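Local coordinates for japanin (Rhipicephalus appendiculatus, PDB 4BOE), which binds cholesterol in the pocket of a lipocalin fold and, as a secreted tick salivary protein, blocks dendritic cell differentiation from monocytes and dampens the host immune response, at residues H17-F22 with C138-P143; Y13-S18 with C114-T119; E23-C28 with Y47-D52. All coordinates share one frame; numbering follows the deposited sequence.

How the interactions relate
Strand 12-18 supplies the first partner of two contacts. Its residues 13-18 meet 114-119 in interaction 2, and its end, continued as 17-22, meets 138-143 in interaction 1, so His17 and Ser18 belong to both. The chain then runs directly into 23-28, which returns to 47-52 in interaction 3, the shortest loop and one nested inside the loops closed by the other two. Interaction 2 joins strands 12-18 and 114-118, whereas interaction 1 adds strand 141-143, reached after helix 128-137. The disulfide between Cys114 and Cys138 links these two contacts. Interaction 3, its centre about 17 Å from that of interaction 1, lies beside the hydroxyl end of the sterol. All three touch cholesterol.

Interaction 1. Residues H17-F22 with C138-P143; sequences HSSKLF and CPDPVP. With CLR (cholesterol), chain C.
His17 and Val142 form an antiparallel hydrogen-bonded pair that lays strand 141-143, which follows helix 128-137, against the end of strand 12-18 in this lipocalin barrel. The backbone evidence is a two-way exchange: Val142 N gives to His17 O at 2.7 Å, and His17 N gives to Val142 O at 3.0 Å.

The tight part is the buried imidazole. Val142 CB covers one face towards the rim, while cholesterol C4 sits 3.8 Å above the centre of the opposite face, so the ring is clamped between strand and sterol. With CG between the backbone N and the carbonyl carbon (chi1 60°), ND1 comes back to Ser18 O in a nearly straight bond of 171°. That oxygen lies in the ring plane, yet ND1 stands above the plane of the carbonyl, and Leu21 N reaches the same oxygen from its other face. The ND1 bond, with Val142 and the sterol on the two faces, fixes the rotation of the ring. Next to it, Ser18 OG gives to Pro139 O within the carbonyl plane at 3.0 Å and also accepts from Cys114 N, so this buried hydroxyl is gripped twice.

Towards solvent the packing thins out. Ser19, at the start of a 3-10 turn, keeps a backbone bond from its N to Asp140 O of 2.8 Å, and Val142 CG2 rests on Ser19 CB at 3.7 Å. Asp140 OD2 forms a salt bridge with Arg111 and also accepts from a water, 2.8 Å from OD2, that in turn takes the Lys20 N-H.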
loop_
_atom_site.group_PDB
_atom_site.type_symbol
_atom_site.label_atom_id
_atom_site.label_comp_id
_atom_site.label_asym_id
_atom_site.label_seq_id
_atom_site.Cartn_x
_atom_site.Cartn_y
_atom_site.Cartn_z
ATOM N N HIS A 17 2.050 7.940 3.830
ATOM C CA HIS A 17 2.334 8.326 2.456
ATOM C C HIS A 17 2.790 9.772 2.373
ATOM O O HIS A 17 2.616 10.519 3.323
ATOM C CB HIS A 17 1.138 8.092 1.530
ATOM C CG HIS A 17 -0.086 8.861 1.929
ATOM N ND1 HIS A 17 -0.288 10.169 1.525
ATOM C CD2 HIS A 17 -1.129 8.481 2.699
ATOM C CE1 HIS A 17 -1.424 10.541 2.082
ATOM N NE2 HIS A 17 -1.944 9.563 2.820
ATOM N N SER A 18 3.339 10.166 1.230
ATOM C CA SER A 18 3.737 11.563 0.960
ATOM C C SER A 18 2.454 12.372 0.718
ATOM O O SER A 18 1.555 11.851 0.060
ATOM C CB SER A 18 4.602 11.637 -0.302
ATOM O OG SER A 18 5.826 10.959 -0.128
ATOM N N SER A 19 2.333 13.586 1.292
ATOM C CA SER A 19 1.106 14.428 1.146
ATOM C C SER A 19 0.617 14.613 -0.280
ATOM O O SER A 19 -0.579 14.628 -0.509
ATOM C CB SER A 19 1.300 15.809 1.776
ATOM O OG SER A 19 2.305 16.492 1.051
ATOM N N LYS A 20 1.520 14.750 -1.236
ATOM C CA LYS A 20 1.164 14.944 -2.653
ATOM C C LYS A 20 0.235 13.838 -3.211
ATOM O O LYS A 20 -0.526 14.097 -4.148
ATOM C CB LYS A 20 2.458 15.020 -3.493
ATOM C CG LYS A 20 2.267 15.083 -5.003
ATOM C CD LYS A 20 3.571 15.387 -5.736
ATOM C CE LYS A 20 3.358 15.594 -7.218
ATOM N NZ LYS A 20 4.432 14.959 -8.028
ATOM N N LEU A 21 0.352 12.602 -2.689
ATOM C CA LEU A 21 -0.478 11.483 -3.134
ATOM C C LEU A 21 -1.931 11.537 -2.628
ATOM O O LEU A 21 -2.802 10.895 -3.233
ATOM C CB LEU A 21 0.135 10.180 -2.638
ATOM C CG LEU A 21 1.492 9.818 -3.226
ATOM C CD1 LEU A 21 2.065 8.660 -2.516
ATOM C CD2 LEU A 21 1.392 9.534 -4.673
ATOM N N PHE A 22 -2.163 12.269 -1.521
ATOM C CA PHE A 22 -3.416 12.392 -0.798
ATOM C C PHE A 22 -4.676 12.533 -1.662
ATOM O O PHE A 22 -4.744 13.432 -2.484
ATOM C CB PHE A 22 -3.364 13.566 0.187
ATOM C CG PHE A 22 -4.601 13.683 1.061
ATOM C CD1 PHE A 22 -4.773 12.863 2.161
ATOM C CD2 PHE A 22 -5.567 14.651 0.806
ATOM C CE1 PHE A 22 -5.909 12.981 2.977
ATOM C CE2 PHE A 22 -6.704 14.762 1.620
ATOM C CZ PHE A 22 -6.848 13.946 2.716
ATOM N N CYS A 138 10.915 9.748 3.192
ATOM C CA CYS A 138 9.669 10.212 2.558
ATOM C C CYS A 138 9.520 11.719 2.553
ATOM O O CYS A 138 9.536 12.293 3.624
ATOM C CB CYS A 138 8.484 9.570 3.278
ATOM S SG CYS A 138 6.926 9.559 2.349
ATOM N N PRO A 139 9.294 12.367 1.381
ATOM C CA PRO A 139 9.039 13.817 1.431
ATOM C C PRO A 139 7.612 14.040 1.938
ATOM O O PRO A 139 6.716 13.262 1.591
ATOM C CB PRO A 139 9.178 14.271 -0.030
ATOM C CG PRO A 139 8.969 13.053 -0.825
ATOM C CD PRO A 139 9.320 11.867 -0.013
ATOM N N ASP A 140 7.409 15.059 2.784
ATOM C CA ASP A 140 6.079 15.429 3.309
ATOM C C ASP A 140 5.298 14.230 3.855
ATOM O O ASP A 140 4.167 13.990 3.432
ATOM C CB ASP A 140 5.259 16.108 2.204
ATOM C CG ASP A 140 5.973 17.199 1.424
ATOM O OD1 ASP A 140 6.582 18.095 2.065
ATOM O OD2 ASP A 140 5.934 17.155 0.173
ATOM N N PRO A 141 5.920 13.447 4.755
ATOM C CA PRO A 141 5.284 12.250 5.305
ATOM C C PRO A 141 3.956 12.557 6.058
ATOM O O PRO A 141 3.908 13.479 6.881
ATOM C CB PRO A 141 6.369 11.690 6.237
ATOM C CG PRO A 141 7.131 12.872 6.662
ATOM C CD PRO A 141 7.041 13.899 5.603
ATOM N N VAL A 142 2.887 11.834 5.698
ATOM C CA VAL A 142 1.569 11.896 6.314
ATOM C C VAL A 142 1.298 10.510 6.929
ATOM O O VAL A 142 1.101 9.556 6.170
ATOM C CB VAL A 142 0.462 12.250 5.292
ATOM C CG1 VAL A 142 -0.915 12.157 5.934
ATOM C CG2 VAL A 142 0.677 13.632 4.694
ATOM N N PRO A 143 1.207 10.400 8.277
ATOM C CA PRO A 143 0.818 9.114 8.866
ATOM C C PRO A 143 -0.706 8.891 8.678
ATOM O O PRO A 143 -1.473 9.851 8.632
ATOM C CB PRO A 143 1.199 9.265 10.349
ATOM C CG PRO A 143 1.022 10.766 10.622
ATOM C CD PRO A 143 1.227 11.486 9.292
HETATM C C1 CLR C . -4.736 6.112 -1.594
HETATM C C2 CLR C . -5.342 7.386 -1.010
HETATM C C3 CLR C . -4.373 8.084 -0.080
HETATM C C4 CLR C . -3.074 8.386 -0.799
HETATM C C5 CLR C . -2.483 7.172 -1.484
HETATM C C6 CLR C . -1.204 6.863 -1.310
HETATM C C7 CLR C . -0.508 5.693 -1.929
HETATM C C8 CLR C . -1.291 5.097 -3.092
HETATM C C9 CLR C . -2.782 4.974 -2.704
HETATM C C10 CLR C . -3.430 6.356 -2.368
HETATM C C11 CLR C . -3.582 4.169 -3.745
HETATM C C12 CLR C . -2.940 2.831 -4.110
HETATM C C13 CLR C . -1.481 2.977 -4.578
HETATM C C14 CLR C . -0.734 3.722 -3.453
HETATM C C15 CLR C . 0.741 3.586 -3.851
HETATM C C16 CLR C . 0.818 2.156 -4.387
HETATM C C17 CLR C . -0.640 1.680 -4.608
HETATM C C18 CLR C . -1.421 3.716 -5.931
HETATM C C19 CLR C . -3.742 7.182 -3.636
HETATM C C20 CLR C . -0.772 0.713 -5.800
HETATM C C21 CLR C . -2.209 0.215 -6.013
HETATM C C22 CLR C . 0.199 -0.474 -5.659
HETATM C C23 CLR C . 0.231 -1.186 -4.285
HETATM C C24 CLR C . 1.192 -2.336 -4.269
HETATM C C25 CLR C . 1.540 -3.030 -2.970
HETATM C C26 CLR C . 0.987 -2.557 -1.650
HETATM C C27 CLR C . 1.713 -4.527 -3.038
HETATM O O1 CLR C . -4.951 9.328 0.339
HETATM O O HOH W 1 4.602 15.042 -1.193
#

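Interaction 2. Residues Y13-S18 with C114-T119; sequences YLAGHS and CSLWVT. With CLR (cholesterol), chain C.
Leu14 lies over one face of the Trp117 indole, with CD1 4.0 Å from the centroid of the six-membered ring and 15° off its normal, a CH-pi contact. Leu14 CB adds to the same face against CZ3. From the opposite face comes the sterol tail, whose C26 is 3.5 Å above the indole plane and over its centre; cholesterol C14 meets an edge.

With CG anti to the carbonyl carbon (chi1 -56°) the indole lies between leucine and sterol, and NE1 holds it there by a hydrogen bond of 2.9 Å to Ser115 OG, which is itself beside cholesterol C15. Leu14 divides its methyls between two partners: CD1 goes to the tryptophan, while CD2 lies 3.9 Å from cholesterol C6.

At the bulge Ala15 CB is directed toward the partner strand and touches Val118 CG2 at 4.0 Å and Leu116 CD2 slightly farther off, both on the face turned from the sterol. Here the pairing slips by one residue: Ala15 N binds Leu116 O at 2.8 Å, and Gly16 N reaches that same oxygen only weakly, which makes this a classic beta bulge. Beyond it Ser18 N gives to Cys114 O at 3.0 Å, while at the other end Val118 O lies in the plane of the Tyr13 ring, at its edge.

The segment axes run 171° apart, and this antiparallel pairing of the first strand with 114-118 closes the ring of eight strands characteristic of the lipocalin barrel, whose interior here forms the cholesterol pocket.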
loop_
_atom_site.group_PDB
_atom_site.type_symbol
_atom_site.label_atom_id
_atom_site.label_comp_id
_atom_site.label_asym_id
_atom_site.label_seq_id
_atom_site.Cartn_x
_atom_site.Cartn_y
_atom_site.Cartn_z
ATOM N N TYR A 13 -1.862 -2.880 4.889
ATOM C CA TYR A 13 -2.582 -1.663 5.191
ATOM C C TYR A 13 -1.691 -0.468 4.997
ATOM O O TYR A 13 -0.552 -0.476 5.467
ATOM C CB TYR A 13 -3.045 -1.671 6.653
ATOM C CG TYR A 13 -3.895 -2.867 7.002
ATOM C CD1 TYR A 13 -3.312 -4.085 7.357
ATOM C CD2 TYR A 13 -5.276 -2.806 6.917
ATOM C CE1 TYR A 13 -4.088 -5.211 7.609
ATOM C CE2 TYR A 13 -6.067 -3.902 7.221
ATOM C CZ TYR A 13 -5.473 -5.117 7.543
ATOM O OH TYR A 13 -6.273 -6.194 7.843
ATOM N N LEU A 14 -2.239 0.594 4.358
ATOM C CA LEU A 14 -1.508 1.832 4.132
ATOM C C LEU A 14 -1.364 2.563 5.463
ATOM O O LEU A 14 -2.355 2.858 6.124
ATOM C CB LEU A 14 -2.230 2.718 3.093
ATOM C CG LEU A 14 -1.526 4.024 2.724
ATOM C CD1 LEU A 14 -0.213 3.758 2.033
ATOM C CD2 LEU A 14 -2.450 4.884 1.869
ATOM N N ALA A 15 -0.134 2.721 5.915
ATOM C CA ALA A 15 0.147 3.343 7.216
ATOM C C ALA A 15 0.711 4.752 7.070
ATOM O O ALA A 15 0.698 5.513 8.022
ATOM C CB ALA A 15 1.128 2.478 7.983
ATOM N N GLY A 16 1.220 5.105 5.902
ATOM C CA GLY A 16 1.804 6.422 5.711
ATOM C C GLY A 16 2.048 6.668 4.246
ATOM O O GLY A 16 2.219 5.716 3.505
ATOM N N HIS A 17 2.050 7.940 3.830
ATOM C CA HIS A 17 2.334 8.326 2.456
ATOM C C HIS A 17 2.790 9.772 2.373
ATOM O O HIS A 17 2.616 10.519 3.323
ATOM C CB HIS A 17 1.138 8.092 1.530
ATOM C CG HIS A 17 -0.086 8.861 1.929
ATOM N ND1 HIS A 17 -0.288 10.169 1.525
ATOM C CD2 HIS A 17 -1.129 8.481 2.699
ATOM C CE1 HIS A 17 -1.424 10.541 2.082
ATOM N NE2 HIS A 17 -1.944 9.563 2.820
ATOM N N SER A 18 3.339 10.166 1.230
ATOM C CA SER A 18 3.737 11.563 0.960
ATOM C C SER A 18 2.454 12.372 0.718
ATOM O O SER A 18 1.555 11.851 0.060
ATOM C CB SER A 18 4.602 11.637 -0.302
ATOM O OG SER A 18 5.826 10.959 -0.128
ATOM N N CYS A 114 6.326 8.527 -1.525
ATOM C CA CYS A 114 6.417 7.239 -0.841
ATOM C C CYS A 114 5.101 6.767 -0.256
ATOM O O CYS A 114 4.202 7.541 -0.011
ATOM C CB CYS A 114 7.498 7.290 0.243
ATOM S SG CYS A 114 6.849 7.549 1.921
ATOM N N SER A 115 5.052 5.459 0.030
ATOM C CA SER A 115 3.930 4.773 0.674
ATOM C C SER A 115 4.507 3.673 1.585
ATOM O O SER A 115 5.435 2.950 1.191
ATOM C CB SER A 115 2.882 4.243 -0.300
ATOM O OG SER A 115 3.341 3.256 -1.192
ATOM N N LEU A 116 3.999 3.620 2.822
ATOM C CA LEU A 116 4.386 2.661 3.832
ATOM C C LEU A 116 3.201 1.743 4.054
ATOM O O LEU A 116 2.099 2.220 4.257
ATOM C CB LEU A 116 4.768 3.382 5.138
ATOM C CG LEU A 116 5.040 2.483 6.349
ATOM C CD1 LEU A 116 6.256 1.652 6.147
ATOM C CD2 LEU A 116 5.121 3.303 7.603
ATOM N N TRP A 117 3.445 0.432 3.992
ATOM C CA TRP A 117 2.456 -0.620 4.137
ATOM C C TRP A 117 2.873 -1.521 5.249
ATOM O O TRP A 117 4.040 -1.850 5.363
ATOM C CB TRP A 117 2.374 -1.436 2.834
ATOM C CG TRP A 117 2.068 -0.601 1.642
ATOM C CD1 TRP A 117 2.961 0.079 0.867
ATOM C CD2 TRP A 117 0.765 -0.316 1.105
ATOM N NE1 TRP A 117 2.294 0.834 -0.064
ATOM C CE2 TRP A 117 0.948 0.578 0.028
ATOM C CE3 TRP A 117 -0.539 -0.749 1.410
ATOM C CZ2 TRP A 117 -0.116 1.043 -0.743
ATOM C CZ3 TRP A 117 -1.615 -0.211 0.696
ATOM C CH2 TRP A 117 -1.396 0.672 -0.369
ATOM N N VAL A 118 1.933 -1.900 6.090
ATOM C CA VAL A 118 2.175 -2.795 7.196
ATOM C C VAL A 118 1.132 -3.904 7.199
ATOM O O VAL A 118 0.019 -3.708 6.725
ATOM C CB VAL A 118 2.204 -2.058 8.567
ATOM C CG1 VAL A 118 3.341 -1.044 8.645
ATOM C CG2 VAL A 118 0.864 -1.415 8.921
ATOM N N THR A 119 1.447 -5.021 7.842
ATOM C CA THR A 119 0.428 -6.054 8.066
ATOM C C THR A 119 -0.311 -5.777 9.382
ATOM O O THR A 119 -0.003 -4.807 10.094
ATOM C CB THR A 119 1.066 -7.444 8.107
ATOM O OG1 THR A 119 1.897 -7.458 9.233
ATOM C CG2 THR A 119 1.845 -7.780 6.849
HETATM C C1 CLR C . -4.736 6.112 -1.594
HETATM C C2 CLR C . -5.342 7.386 -1.010
HETATM C C3 CLR C . -4.373 8.084 -0.080
HETATM C C4 CLR C . -3.074 8.386 -0.799
HETATM C C5 CLR C . -2.483 7.172 -1.484
HETATM C C6 CLR C . -1.204 6.863 -1.310
HETATM C C7 CLR C . -0.508 5.693 -1.929
HETATM C C8 CLR C . -1.291 5.097 -3.092
HETATM C C9 CLR C . -2.782 4.974 -2.704
HETATM C C10 CLR C . -3.430 6.356 -2.368
HETATM C C11 CLR C . -3.582 4.169 -3.745
HETATM C C12 CLR C . -2.940 2.831 -4.110
HETATM C C13 CLR C . -1.481 2.977 -4.578
HETATM C C14 CLR C . -0.734 3.722 -3.453
HETATM C C15 CLR C . 0.741 3.586 -3.851
HETATM C C16 CLR C . 0.818 2.156 -4.387
HETATM C C17 CLR C . -0.640 1.680 -4.608
HETATM C C18 CLR C . -1.421 3.716 -5.931
HETATM C C19 CLR C . -3.742 7.182 -3.636
HETATM C C20 CLR C . -0.772 0.713 -5.800
HETATM C C21 CLR C . -2.209 0.215 -6.013
HETATM C C22 CLR C . 0.199 -0.474 -5.659
HETATM C C23 CLR C . 0.231 -1.186 -4.285
HETATM C C24 CLR C . 1.192 -2.336 -4.269
HETATM C C25 CLR C . 1.540 -3.030 -2.970
HETATM C C26 CLR C . 0.987 -2.557 -1.650
HETATM C C27 CLR C . 1.713 -4.527 -3.038
HETATM O O1 CLR C . -4.951 9.328 0.339
#

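Interaction 3. Residues E23-C28 with Y47-D52; sequences ERNVGC and YVFTFD. With CLR (cholesterol), chain C.
Val26 and Gly27 pair with Phe49 and Val48 in a largely surface-lying antiparallel contact, at the end of hairpin 26-37/40-49 away from its connecting turn. Gly27 N binds Val48 O at 3.0 Å in the carbonyl plane, and Val48 N returns to Gly27 O in an almost straight bond of 173°.

Past the paired residues, Asn25 O receives two donors: Thr50 N at 2.9 Å lies in its plane, whereas Thr50 OG1 comes from above the plane in a longer bond. The Asn25 side chain drops onto Phe49, its CB 4.2 Å from the ring centroid and 25° off the normal, a CH-pi contact over the face. Val26 CG2 meets the edge of the same ring. With an alanine in place of Phe49, the surface beneath Asn25 CB and beside Val26 CG2 is gone, and the Asn25 side chain would probably be freer to turn.

Residues 23-26 form a type II beta turn leading into the second strand of the lipocalin barrel, and its first and last residues meet the sterol. Glu23, a cholesterol-binding residue, uses its backbone: Glu23 N gives to the cholesterol O1 at 3.0 Å, with an angle of 172° at the hydrogen. Val26, with CG1 anti to the backbone N, places that methyl 3.8 Å from cholesterol C2 and equally close to Tyr47 CD2. At the other end Cys28 SG, disulfide-bonded to Cys150, packs on Val48 CG2 at 3.7 Å.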
loop_
_atom_site.group_PDB
_atom_site.type_symbol
_atom_site.label_atom_id
_atom_site.label_comp_id
_atom_site.label_asym_id
_atom_site.label_seq_id
_atom_site.Cartn_x
_atom_site.Cartn_y
_atom_site.Cartn_z
ATOM N N GLU A 23 -5.657 11.637 -1.454
ATOM C CA GLU A 23 -6.971 11.645 -2.111
ATOM C C GLU A 23 -7.999 11.932 -1.031
ATOM O O GLU A 23 -8.143 11.156 -0.079
ATOM C CB GLU A 23 -7.302 10.292 -2.759
ATOM C CG GLU A 23 -6.431 9.959 -3.952
ATOM C CD GLU A 23 -6.669 10.771 -5.214
ATOM O OE1 GLU A 23 -7.649 11.553 -5.254
ATOM O OE2 GLU A 23 -5.871 10.616 -6.169
ATOM N N ARG A 24 -8.713 13.048 -1.179
ATOM C CA ARG A 24 -9.740 13.481 -0.221
ATOM C C ARG A 24 -10.878 12.451 -0.233
ATOM O O ARG A 24 -11.210 11.934 -1.285
ATOM C CB ARG A 24 -10.275 14.896 -0.593
ATOM C CG ARG A 24 -10.775 15.701 0.598
ATOM C CD ARG A 24 -10.432 17.183 0.460
ATOM N NE ARG A 24 -10.835 17.961 1.637
ATOM C CZ ARG A 24 -10.571 19.254 1.824
ATOM N NH1 ARG A 24 -9.894 19.943 0.908
ATOM N NH2 ARG A 24 -10.983 19.871 2.929
ATOM N N ASN A 25 -11.383 12.103 0.937
ATOM C CA ASN A 25 -12.498 11.162 1.118
ATOM C C ASN A 25 -12.132 9.691 0.915
ATOM O O ASN A 25 -13.034 8.866 0.925
ATOM C CB ASN A 25 -13.718 11.536 0.227
ATOM C CG ASN A 25 -14.093 12.986 0.316
ATOM O OD1 ASN A 25 -14.145 13.699 -0.693
ATOM N ND2 ASN A 25 -14.435 13.422 1.514
ATOM N N VAL A 26 -10.843 9.350 0.811
ATOM C CA VAL A 26 -10.410 7.965 0.659
ATOM C C VAL A 26 -9.840 7.487 1.992
ATOM O O VAL A 26 -8.946 8.116 2.539
ATOM C CB VAL A 26 -9.454 7.769 -0.523
ATOM C CG1 VAL A 26 -8.925 6.330 -0.564
ATOM C CG2 VAL A 26 -10.169 8.101 -1.823
ATOM N N GLY A 27 -10.392 6.422 2.543
ATOM C CA GLY A 27 -9.908 5.890 3.825
ATOM C C GLY A 27 -9.857 4.394 3.802
ATOM O O GLY A 27 -10.220 3.793 2.803
ATOM N N CYS A 28 -9.407 3.793 4.905
ATOM C CA CYS A 28 -9.336 2.343 5.101
ATOM C C CYS A 28 -8.606 1.629 3.927
ATOM O O CYS A 28 -9.037 0.553 3.532
ATOM C CB CYS A 28 -10.747 1.778 5.314
ATOM S SG CYS A 28 -11.747 2.643 6.581
ATOM N N TYR A 47 -10.888 0.099 -0.235
ATOM C CA TYR A 47 -10.948 1.402 0.449
ATOM C C TYR A 47 -12.372 1.832 0.629
ATOM O O TYR A 47 -13.276 1.201 0.101
ATOM C CB TYR A 47 -10.147 2.471 -0.307
ATOM C CG TYR A 47 -10.598 2.720 -1.722
ATOM C CD1 TYR A 47 -10.196 1.885 -2.756
ATOM C CD2 TYR A 47 -11.397 3.816 -2.039
ATOM C CE1 TYR A 47 -10.620 2.102 -4.069
ATOM C CE2 TYR A 47 -11.817 4.050 -3.339
ATOM C CZ TYR A 47 -11.407 3.203 -4.361
ATOM O OH TYR A 47 -11.828 3.416 -5.651
ATOM N N VAL A 48 -12.574 2.859 1.407
ATOM C CA VAL A 48 -13.881 3.480 1.545
ATOM C C VAL A 48 -13.811 4.893 0.934
ATOM O O VAL A 48 -12.815 5.588 1.068
ATOM C CB VAL A 48 -14.484 3.479 2.990
ATOM C CG1 VAL A 48 -14.590 2.061 3.524
ATOM C CG2 VAL A 48 -13.695 4.350 3.949
ATOM N N PHE A 49 -14.846 5.273 0.207
ATOM C CA PHE A 49 -15.012 6.622 -0.310
ATOM C C PHE A 49 -16.138 7.176 0.562
ATOM O O PHE A 49 -17.216 6.599 0.604
ATOM C CB PHE A 49 -15.342 6.617 -1.795
ATOM C CG PHE A 49 -15.335 8.009 -2.367
ATOM C CD1 PHE A 49 -14.139 8.645 -2.676
ATOM C CD2 PHE A 49 -16.526 8.676 -2.631
ATOM C CE1 PHE A 49 -14.141 9.936 -3.201
ATOM C CE2 PHE A 49 -16.525 9.968 -3.126
ATOM C CZ PHE A 49 -15.340 10.591 -3.420
ATOM N N THR A 50 -15.845 8.168 1.368
ATOM C CA THR A 50 -16.784 8.654 2.356
ATOM C C THR A 50 -17.754 9.736 1.897
ATOM O O THR A 50 -18.696 9.999 2.626
ATOM C CB THR A 50 -16.035 9.147 3.584
ATOM O OG1 THR A 50 -15.033 10.063 3.170
ATOM C CG2 THR A 50 -15.412 8.028 4.358
ATOM N N PHE A 51 -17.596 10.309 0.719
ATOM C CA PHE A 51 -18.502 11.367 0.301
ATOM C C PHE A 51 -19.706 10.843 -0.501
ATOM O O PHE A 51 -19.532 10.254 -1.571
ATOM C CB PHE A 51 -17.735 12.445 -0.475
ATOM C CG PHE A 51 -18.559 13.672 -0.717
ATOM C CD1 PHE A 51 -18.680 14.644 0.262
ATOM C CD2 PHE A 51 -19.229 13.852 -1.919
ATOM C CE1 PHE A 51 -19.436 15.791 0.036
ATOM C CE2 PHE A 51 -19.970 15.003 -2.153
ATOM C CZ PHE A 51 -20.065 15.971 -1.177
ATOM N N ASP A 52 -20.921 11.086 0.033
ATOM C CA ASP A 52 -22.208 10.753 -0.584
ATOM C C ASP A 52 -22.358 9.261 -0.919
ATOM O O ASP A 52 -22.923 8.865 -1.934
ATOM C CB ASP A 52 -22.416 11.654 -1.801
ATOM C CG ASP A 52 -23.870 11.966 -2.153
ATOM O OD1 ASP A 52 -24.771 11.522 -1.413
ATOM O OD2 ASP A 52 -24.097 12.715 -3.133
HETATM C C1 CLR C . -4.736 6.112 -1.594
HETATM C C2 CLR C . -5.342 7.386 -1.010
HETATM C C3 CLR C . -4.373 8.084 -0.080
HETATM C C4 CLR C . -3.074 8.386 -0.799
HETATM C C5 CLR C . -2.483 7.172 -1.484
HETATM C C6 CLR C . -1.204 6.863 -1.310
HETATM C C7 CLR C . -0.508 5.693 -1.929
HETATM C C8 CLR C . -1.291 5.097 -3.092
HETATM C C9 CLR C . -2.782 4.974 -2.704
HETATM C C10 CLR C . -3.430 6.356 -2.368
HETATM C C11 CLR C . -3.582 4.169 -3.745
HETATM C C12 CLR C . -2.940 2.831 -4.110
HETATM C C13 CLR C . -1.481 2.977 -4.578
HETATM C C14 CLR C . -0.734 3.722 -3.453
HETATM C C15 CLR C . 0.741 3.586 -3.851
HETATM C C16 CLR C . 0.818 2.156 -4.387
HETATM C C17 CLR C . -0.640 1.680 -4.608
HETATM C C18 CLR C . -1.421 3.716 -5.931
HETATM C C19 CLR C . -3.742 7.182 -3.636
HETATM C C20 CLR C . -0.772 0.713 -5.800
HETATM C C21 CLR C . -2.209 0.215 -6.013
HETATM C C22 CLR C . 0.199 -0.474 -5.659
HETATM C C23 CLR C . 0.231 -1.186 -4.285
HETATM C C24 CLR C . 1.192 -2.336 -4.269
HETATM C C25 CLR C . 1.540 -3.030 -2.970
HETATM C C26 CLR C . 0.987 -2.557 -1.650
HETATM C C27 CLR C . 1.713 -4.527 -3.038
HETATM O O1 CLR C . -4.951 9.328 0.339
#